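Local coordinates for protein formiminotetrahydrofolate cyclodeaminase (PDB 1O5H) that probably converts 5-formiminotetrahydrofolate to 5,10-methenyltetrahydrofolate with release of ammonia, at residues T58-Y64 with F141-N145; K84-L88 with D123-M128. All coordinates share one frame; numbering follows the deposited sequence.

Interaction 1: residues T58-Y64 with F141-N145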
ATOM      1  N   THR A  58     -11.826  15.646  11.979  1.00 50.24           N
ATOM      2  CA  THR A  58     -12.520  16.785  11.383  1.00 50.08           C
ATOM      3  C   THR A  58     -13.843  17.041  12.075  1.00 53.93           C
ATOM      4  O   THR A  58     -14.320  18.190  12.149  1.00 57.07           O
ATOM      5  CB  THR A  58     -12.737  16.568   9.885  1.00 49.05           C
ATOM      6  OG1 THR A  58     -11.470  16.362   9.241  1.00 49.29           O
ATOM      7  CG2 THR A  58     -13.260  17.831   9.229  1.00 42.61           C
ATOM      8  N   ARG A  59     -14.463  15.982  12.579  1.00 55.32           N
ATOM      9  CA  ARG A  59     -15.648  16.187  13.399  1.00 56.53           C
ATOM     10  C   ARG A  59     -15.210  16.643  14.779  1.00 57.33           C
ATOM     11  O   ARG A  59     -14.032  16.515  15.139  1.00 57.24           O
ATOM     12  CB  ARG A  59     -16.516  14.937  13.467  1.00 56.61           C
ATOM     13  CG  ARG A  59     -15.818  13.711  13.961  1.00 58.91           C
ATOM     14  CD  ARG A  59     -16.582  12.454  13.650  1.00 66.16           C
ATOM     15  NE  ARG A  59     -16.536  11.536  14.774  1.00 70.45           N
ATOM     16  CZ  ARG A  59     -17.267  11.677  15.872  1.00 80.95           C
ATOM     17  NH1 ARG A  59     -18.107  12.698  16.011  1.00 84.97           N
ATOM     18  NH2 ARG A  59     -17.160  10.793  16.846  1.00 88.23           N
ATOM     19  N   LYS A  60     -16.159  17.186  15.540  1.00 58.61           N
ATOM     20  CA  LYS A  60     -15.884  17.795  16.851  1.00 59.11           C
ATOM     21  C   LYS A  60     -14.718  18.811  16.768  1.00 60.39           C
ATOM     22  O   LYS A  60     -13.895  18.904  17.689  1.00 61.58           O
ATOM     23  CB  LYS A  60     -15.647  16.725  17.942  1.00 56.57           C
ATOM     24  N   LYS A  61     -14.662  19.563  15.663  1.00 60.09           N
ATOM     25  CA  LYS A  61     -13.652  20.615  15.468  1.00 59.26           C
ATOM     26  C   LYS A  61     -14.254  21.948  15.015  1.00 59.78           C
ATOM     27  O   LYS A  61     -15.023  21.998  14.039  1.00 59.61           O
ATOM     28  CB  LYS A  61     -12.583  20.159  14.474  1.00 58.81           C
ATOM     29  CG  LYS A  61     -11.433  21.132  14.330  1.00 53.83           C
ATOM     30  CD  LYS A  61     -10.173  20.431  13.907  1.00 40.37           C
ATOM     31  CE  LYS A  61      -8.966  21.361  13.979  1.00 42.53           C
ATOM     32  NZ  LYS A  61      -8.542  21.632  15.381  1.00 28.60           N
ATOM     33  N   LYS A  62     -13.892  23.020  15.721  1.00 59.79           N
ATOM     34  CA  LYS A  62     -14.447  24.338  15.431  1.00 60.60           C
ATOM     35  C   LYS A  62     -13.967  24.758  14.047  1.00 60.67           C
ATOM     36  O   LYS A  62     -12.797  24.561  13.700  1.00 59.26           O
ATOM     37  CB  LYS A  62     -14.079  25.368  16.512  1.00 60.51           C
ATOM     38  N   GLY A  63     -14.895  25.288  13.251  1.00 61.23           N
ATOM     39  CA  GLY A  63     -14.612  25.701  11.879  1.00 61.52           C
ATOM     40  C   GLY A  63     -15.039  24.661  10.858  1.00 62.15           C
ATOM     41  O   GLY A  63     -15.184  24.976   9.672  1.00 63.23           O
ATOM     42  N   TYR A  64     -15.240  23.422  11.315  1.00 61.41           N
ATOM     43  CA  TYR A  64     -15.633  22.296  10.445  1.00 59.57           C
ATOM     44  C   TYR A  64     -16.995  21.703  10.848  1.00 59.46           C
ATOM     45  O   TYR A  64     -17.366  20.598  10.404  1.00 58.13           O
ATOM     46  CB  TYR A  64     -14.560  21.189  10.472  1.00 59.10           C
ATOM     47  CG  TYR A  64     -13.179  21.634  10.039  1.00 58.54           C
ATOM     48  CD1 TYR A  64     -12.822  21.664   8.689  1.00 59.48           C
ATOM     49  CD2 TYR A  64     -12.227  22.024  10.983  1.00 56.28           C
ATOM     50  CE1 TYR A  64     -11.545  22.085   8.292  1.00 63.44           C
ATOM     51  CE2 TYR A  64     -10.957  22.447  10.597  1.00 57.63           C
ATOM     52  CZ  TYR A  64     -10.625  22.478   9.259  1.00 60.03           C
ATOM     53  OH  TYR A  64      -9.370  22.895   8.901  1.00 61.59           O
ATOM     54  N   PHE A 141     -12.844  19.309   2.182  1.00 42.08           N
ATOM     55  CA  PHE A 141     -13.599  19.742   3.359  1.00 38.35           C
ATOM     56  C   PHE A 141     -13.045  19.210   4.663  1.00 37.59           C
ATOM     57  O   PHE A 141     -13.497  19.589   5.715  1.00 38.96           O
ATOM     58  CB  PHE A 141     -15.047  19.295   3.240  1.00 37.27           C
ATOM     59  CG  PHE A 141     -15.734  19.808   2.017  1.00 40.85           C
ATOM     60  CD1 PHE A 141     -16.000  21.177   1.868  1.00 35.51           C
ATOM     61  CD2 PHE A 141     -16.128  18.926   1.008  1.00 41.21           C
ATOM     62  CE1 PHE A 141     -16.648  21.664   0.727  1.00 43.04           C
ATOM     63  CE2 PHE A 141     -16.782  19.391  -0.145  1.00 47.33           C
ATOM     64  CZ  PHE A 141     -17.047  20.763  -0.290  1.00 49.29           C
ATOM     65  N   GLY A 142     -12.063  18.329   4.601  1.00 39.70           N
ATOM     66  CA  GLY A 142     -11.505  17.741   5.810  1.00 38.65           C
ATOM     67  C   GLY A 142     -10.508  18.655   6.472  1.00 38.92           C
ATOM     68  O   GLY A 142     -10.170  19.721   5.945  1.00 40.86           O
ATOM     69  N   ASN A 143     -10.044  18.218   7.637  1.00 38.65           N
ATOM     70  CA  ASN A 143      -9.118  18.962   8.477  1.00 40.00           C
ATOM     71  C   ASN A 143      -7.764  19.246   7.813  1.00 41.48           C
ATOM     72  O   ASN A 143      -6.975  18.326   7.567  1.00 39.90           O
ATOM     73  CB  ASN A 143      -8.933  18.167   9.766  1.00 39.05           C
ATOM     74  CG  ASN A 143      -7.957  18.802  10.718  1.00 43.74           C
ATOM     75  OD1 ASN A 143      -7.022  19.520  10.320  1.00 48.02           O
ATOM     76  ND2 ASN A 143      -8.145  18.516  12.004  1.00 36.05           N
ATOM     77  N   LYS A 144      -7.489  20.528   7.564  1.00 43.81           N
ATOM     78  CA  LYS A 144      -6.289  20.942   6.810  1.00 46.97           C
ATOM     79  C   LYS A 144      -4.935  20.391   7.326  1.00 45.16           C
ATOM     80  O   LYS A 144      -4.010  20.164   6.540  1.00 45.73           O
ATOM     81  CB  LYS A 144      -6.239  22.466   6.660  1.00 46.00           C
ATOM     82  CG  LYS A 144      -7.441  23.089   5.906  1.00 52.00           C
ATOM     83  CD  LYS A 144      -7.060  24.456   5.290  1.00 53.96           C
ATOM     84  CE  LYS A 144      -8.239  25.449   5.227  1.00 68.90           C
ATOM     85  NZ  LYS A 144      -9.276  25.048   4.232  1.00 73.30           N
ATOM     86  N   ASN A 145      -4.828  20.148   8.631  1.00 43.84           N
ATOM     87  CA  ASN A 145      -3.575  19.660   9.199  1.00 44.04           C
ATOM     88  C   ASN A 145      -3.397  18.162   9.072  1.00 42.36           C
ATOM     89  O   ASN A 145      -2.493  17.590   9.673  1.00 42.91           O
ATOM     90  CB  ASN A 145      -3.422  20.016  10.687  1.00 46.66           C
ATOM     91  CG  ASN A 145      -3.951  21.390  11.036  1.00 52.32           C
ATOM     92  OD1 ASN A 145      -4.856  21.491  11.850  1.00 63.38           O
ATOM     93  ND2 ASN A 145      -3.392  22.452  10.434  1.00 56.52           N
TER

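Interaction 2: residues K84-L88 with D123-M128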
ATOM      1  N   LYS A  84     -15.655  -4.960   4.391  1.00 44.72           N
ATOM      2  CA  LYS A  84     -15.771  -5.524   3.058  1.00 46.16           C
ATOM      3  C   LYS A  84     -14.421  -6.030   2.559  1.00 45.45           C
ATOM      4  O   LYS A  84     -14.319  -7.156   2.020  1.00 43.20           O
ATOM      5  CB  LYS A  84     -16.386  -4.519   2.085  1.00 45.16           C
ATOM      6  CG  LYS A  84     -17.920  -4.430   2.211  1.00 56.51           C
ATOM      7  CD  LYS A  84     -18.600  -3.687   1.048  1.00 52.01           C
ATOM      8  CE  LYS A  84     -18.972  -2.244   1.396  1.00 55.20           C
ATOM      9  NZ  LYS A  84     -19.196  -1.462   0.144  1.00 58.40           N
ATOM     10  N   LEU A  85     -13.388  -5.207   2.773  1.00 44.50           N
ATOM     11  CA  LEU A  85     -12.062  -5.474   2.250  1.00 41.88           C
ATOM     12  C   LEU A  85     -11.448  -6.669   2.948  1.00 42.00           C
ATOM     13  O   LEU A  85     -10.850  -7.551   2.317  1.00 39.23           O
ATOM     14  CB  LEU A  85     -11.169  -4.243   2.380  1.00 43.79           C
ATOM     15  CG  LEU A  85     -11.479  -3.049   1.461  1.00 44.31           C
ATOM     16  CD1 LEU A  85     -10.710  -1.820   1.891  1.00 43.43           C
ATOM     17  CD2 LEU A  85     -11.178  -3.351   0.014  1.00 36.61           C
ATOM     18  N   PHE A  86     -11.613  -6.725   4.258  1.00 43.52           N
ATOM     19  CA  PHE A  86     -11.172  -7.921   4.965  1.00 44.69           C
ATOM     20  C   PHE A  86     -11.900  -9.164   4.484  1.00 44.36           C
ATOM     21  O   PHE A  86     -11.320 -10.241   4.428  1.00 44.61           O
ATOM     22  CB  PHE A  86     -11.307  -7.752   6.464  1.00 44.37           C
ATOM     23  CG  PHE A  86     -10.260  -6.859   7.055  1.00 43.68           C
ATOM     24  CD1 PHE A  86      -8.913  -7.056   6.748  1.00 42.81           C
ATOM     25  CD2 PHE A  86     -10.613  -5.839   7.934  1.00 38.77           C
ATOM     26  CE1 PHE A  86      -7.921  -6.242   7.298  1.00 48.76           C
ATOM     27  CE2 PHE A  86      -9.643  -5.029   8.496  1.00 44.67           C
ATOM     28  CZ  PHE A  86      -8.286  -5.222   8.173  1.00 49.07           C
ATOM     29  N   ASP A  87     -13.160  -9.018   4.109  1.00 43.71           N
ATOM     30  CA  ASP A  87     -13.851 -10.167   3.621  1.00 44.85           C
ATOM     31  C   ASP A  87     -13.283 -10.531   2.262  1.00 44.35           C
ATOM     32  O   ASP A  87     -13.084 -11.730   1.953  1.00 45.11           O
ATOM     33  CB  ASP A  87     -15.356  -9.947   3.556  1.00 46.98           C
ATOM     34  CG  ASP A  87     -16.097 -11.232   3.294  1.00 54.96           C
ATOM     35  OD1 ASP A  87     -16.055 -12.130   4.167  1.00 64.20           O
ATOM     36  OD2 ASP A  87     -16.713 -11.461   2.232  1.00 63.01           O
ATOM     37  N   LEU A  88     -12.987  -9.511   1.455  1.00 41.19           N
ATOM     38  CA  LEU A  88     -12.510  -9.775   0.086  1.00 37.62           C
ATOM     39  C   LEU A  88     -11.129 -10.409   0.042  1.00 37.01           C
ATOM     40  O   LEU A  88     -10.785 -11.085  -0.908  1.00 37.94           O
ATOM     41  CB  LEU A  88     -12.558  -8.519  -0.777  1.00 35.75           C
ATOM     42  CG  LEU A  88     -13.981  -8.095  -1.119  1.00 32.01           C
ATOM     43  CD1 LEU A  88     -14.047  -6.657  -1.538  1.00 27.75           C
ATOM     44  CD2 LEU A  88     -14.527  -8.981  -2.196  1.00 18.94           C
ATOM     45  N   ASP A 123     -14.315  -6.429  -7.110  1.00 39.63           N
ATOM     46  CA  ASP A 123     -15.007  -5.893  -5.943  1.00 40.65           C
ATOM     47  C   ASP A 123     -14.100  -5.008  -5.122  1.00 40.64           C
ATOM     48  O   ASP A 123     -14.505  -3.916  -4.734  1.00 43.53           O
ATOM     49  CB  ASP A 123     -15.659  -7.000  -5.128  1.00 38.68           C
ATOM     50  CG  ASP A 123     -16.897  -7.559  -5.831  1.00 47.70           C
ATOM     51  OD1 ASP A 123     -17.374  -6.877  -6.774  1.00 48.62           O
ATOM     52  OD2 ASP A 123     -17.464  -8.646  -5.538  1.00 49.44           O
ATOM     53  N   VAL A 124     -12.854  -5.437  -4.918  1.00 37.74           N
ATOM     54  CA  VAL A 124     -11.891  -4.615  -4.201  1.00 34.28           C
ATOM     55  C   VAL A 124     -11.793  -3.263  -4.864  1.00 35.66           C
ATOM     56  O   VAL A 124     -11.824  -2.234  -4.185  1.00 38.46           O
ATOM     57  CB  VAL A 124     -10.485  -5.232  -4.156  1.00 32.67           C
ATOM     58  CG1 VAL A 124      -9.533  -4.274  -3.503  1.00 24.87           C
ATOM     59  CG2 VAL A 124     -10.500  -6.529  -3.387  1.00 27.24           C
ATOM     60  N   ILE A 125     -11.696  -3.254  -6.186  1.00 33.44           N
ATOM     61  CA  ILE A 125     -11.617  -1.995  -6.922  1.00 34.34           C
ATOM     62  C   ILE A 125     -12.831  -1.107  -6.688  1.00 36.14           C
ATOM     63  O   ILE A 125     -12.725   0.112  -6.601  1.00 34.93           O
ATOM     64  CB  ILE A 125     -11.468  -2.253  -8.416  1.00 35.25           C
ATOM     65  CG1 ILE A 125     -10.070  -2.778  -8.723  1.00 37.27           C
ATOM     66  CG2 ILE A 125     -11.709  -0.987  -9.184  1.00 32.55           C
ATOM     67  CD1 ILE A 125      -9.884  -3.245 -10.138  1.00 34.47           C
ATOM     68  N   ARG A 126     -14.002  -1.710  -6.584  1.00 38.69           N
ATOM     69  CA  ARG A 126     -15.167  -0.883  -6.363  1.00 39.53           C
ATOM     70  C   ARG A 126     -15.036  -0.191  -5.038  1.00 37.74           C
ATOM     71  O   ARG A 126     -15.303   0.990  -4.954  1.00 40.53           O
ATOM     72  CB  ARG A 126     -16.430  -1.694  -6.362  1.00 42.00           C
ATOM     73  CG  ARG A 126     -16.839  -2.274  -7.663  1.00 47.47           C
ATOM     74  CD  ARG A 126     -18.207  -2.848  -7.520  1.00 67.67           C
ATOM     75  NE  ARG A 126     -18.520  -3.783  -8.582  1.00 87.99           N
ATOM     76  CZ  ARG A 126     -19.757  -4.116  -8.896  1.00 94.93           C
ATOM     77  NH1 ARG A 126     -19.992  -4.993  -9.880  1.00 98.93           N
ATOM     78  NH2 ARG A 126     -20.764  -3.556  -8.228  1.00 94.91           N
ATOM     79  N   VAL A 127     -14.629  -0.915  -4.003  1.00 35.42           N
ATOM     80  CA  VAL A 127     -14.383  -0.265  -2.719  1.00 36.27           C
ATOM     81  C   VAL A 127     -13.356   0.857  -2.888  1.00 35.66           C
ATOM     82  O   VAL A 127     -13.538   1.960  -2.375  1.00 35.63           O
ATOM     83  CB  VAL A 127     -13.918  -1.245  -1.639  1.00 38.67           C
ATOM     84  CG1 VAL A 127     -13.715  -0.513  -0.327  1.00 36.91           C
ATOM     85  CG2 VAL A 127     -14.925  -2.411  -1.469  1.00 32.75           C
HETATM   86  N   MSE A 128     -12.308   0.604  -3.653  1.00 34.35           N
HETATM   87  CA  MSE A 128     -11.347   1.663  -3.917  1.00 36.78           C
HETATM   88  C   MSE A 128     -11.990   2.861  -4.581  1.00 38.38           C
HETATM   89  O   MSE A 128     -11.730   3.994  -4.181  1.00 43.78           O
HETATM   90  CB  MSE A 128     -10.151   1.163  -4.731  1.00 36.71           C
HETATM   91  CG  MSE A 128      -9.244   0.215  -3.948  1.00 36.39           C
HETATM   92 SE   MSE A 128      -8.566   0.994  -2.246  1.00 49.82          SE
HETATM   93  CE  MSE A 128      -9.965   0.468  -0.944  1.00 28.04           C
TER

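Interaction 1: residues T58-Y64 with F141-N145
Thr58 OG1 is held twice: it accepts the backbone N-H of Asn143 (Asn143 N to Thr58 OG1, 2.8 Å, N-H...O angle 145°) and also bonds to the carbonyl O of Val54, one turn back near the end of helix 36-56. The contact joins two interhelical loops of an all-helical fold, and an Asx turn shapes one of them, with Asn143 OD1 accepting from Asn145 N at 2.8 Å. Asparagine suits the place because its amide works from both ends. With CG anti to the backbone N (chi1 178°), the carbonyl end closes the turn while ND2 bonds to the carbonyl O of Phe57, beside Thr58; Lys61 lays its aliphatic CD against the same nitrogen, at 3.4 Å from Asn143 ND2. Gly142, where the chain leaves helix 107-141, presents its CA to the threonine hydroxyl. On the other loop a type II beta turn from Lys61 to Tyr64, with Gly63 at the position where positive phi favours glycine, brings the tyrosine round to the 141-145 backbone. Its ring passes Phe141 O and Gly142 O obliquely, with Tyr64 CE1 3.6 Å from Gly142 O and CZ 3.9 Å from Asn143 CA. At the far end, Lys144 N gives Tyr64 OH a weak but nearly straight hydrogen bond (3.3 Å, 172°), and Lys144 CG lies close to the same hydroxyl.

Interaction 2: residues K84-L88 with D123-M128
Leu85 and Leu88 share one side-chain shape, CG set anti to the carbonyl carbon (chi1 -71° in both) and chi2 extended, which carries their methyl groups across to segment 123-128 of helix 107-141. Val127 meets Leu85 with its CG1 branch, the one anti to its own backbone N, and CG1 lies 3.8 Å from Leu85 CD2. From the next position along, selenomethionine Met128, bent at chi2 and chi3, swings its terminal CE to 3.7 Å from Leu85 CD1, crossing that leucine at about a right angle. One turn further along helix 68-100, Leu88 packs its CB against Val124 CG2 at 3.9 Å, while its CD2 reaches Asp123 CB at 3.7 Å. Asp123 thus offers its methylene to the apolar seam; its carboxylate has only a long, charge-only attraction to Arg126 NE, standing well out of the guanidinium plane, and that nitrogen also forms a salt bridge with Glu187. Branched aliphatic residues suit this interface, since short valines opposite longer leucines fill the space between axes 10.1 Å apart. The two segments run antiparallel at 161°, as in an up-and-down helical bundle. Helix 36-56 closes one flank, with Ser41 touching both Leu88 and Val124 and Cys48 touching Leu85, while helix 147-172 packs Val160 against Met128 and Glu164 against Val124.

Both contacts tie together the same part of the helical fold, interaction 2 along the bodies of helices 68-100 and 107-141, interaction 1 through the loop leading into the first of these and the loop following the second. The centre of interaction 2 is about 5 Å from the centre of the chain, that of interaction 1 about 25 Å; the two centres are 28 Å apart. The chemistry follows the location: the mostly buried helix pair is held by aliphatic surfaces, whereas the partly buried loop pair uses side-chain oxygens as acceptors for backbone N-H groups of the 141-145 loop, one of them only weakly. The second subunit approaches both regions, its Arg30 bonding to Arg59 O and its Leu20 packing on Phe86.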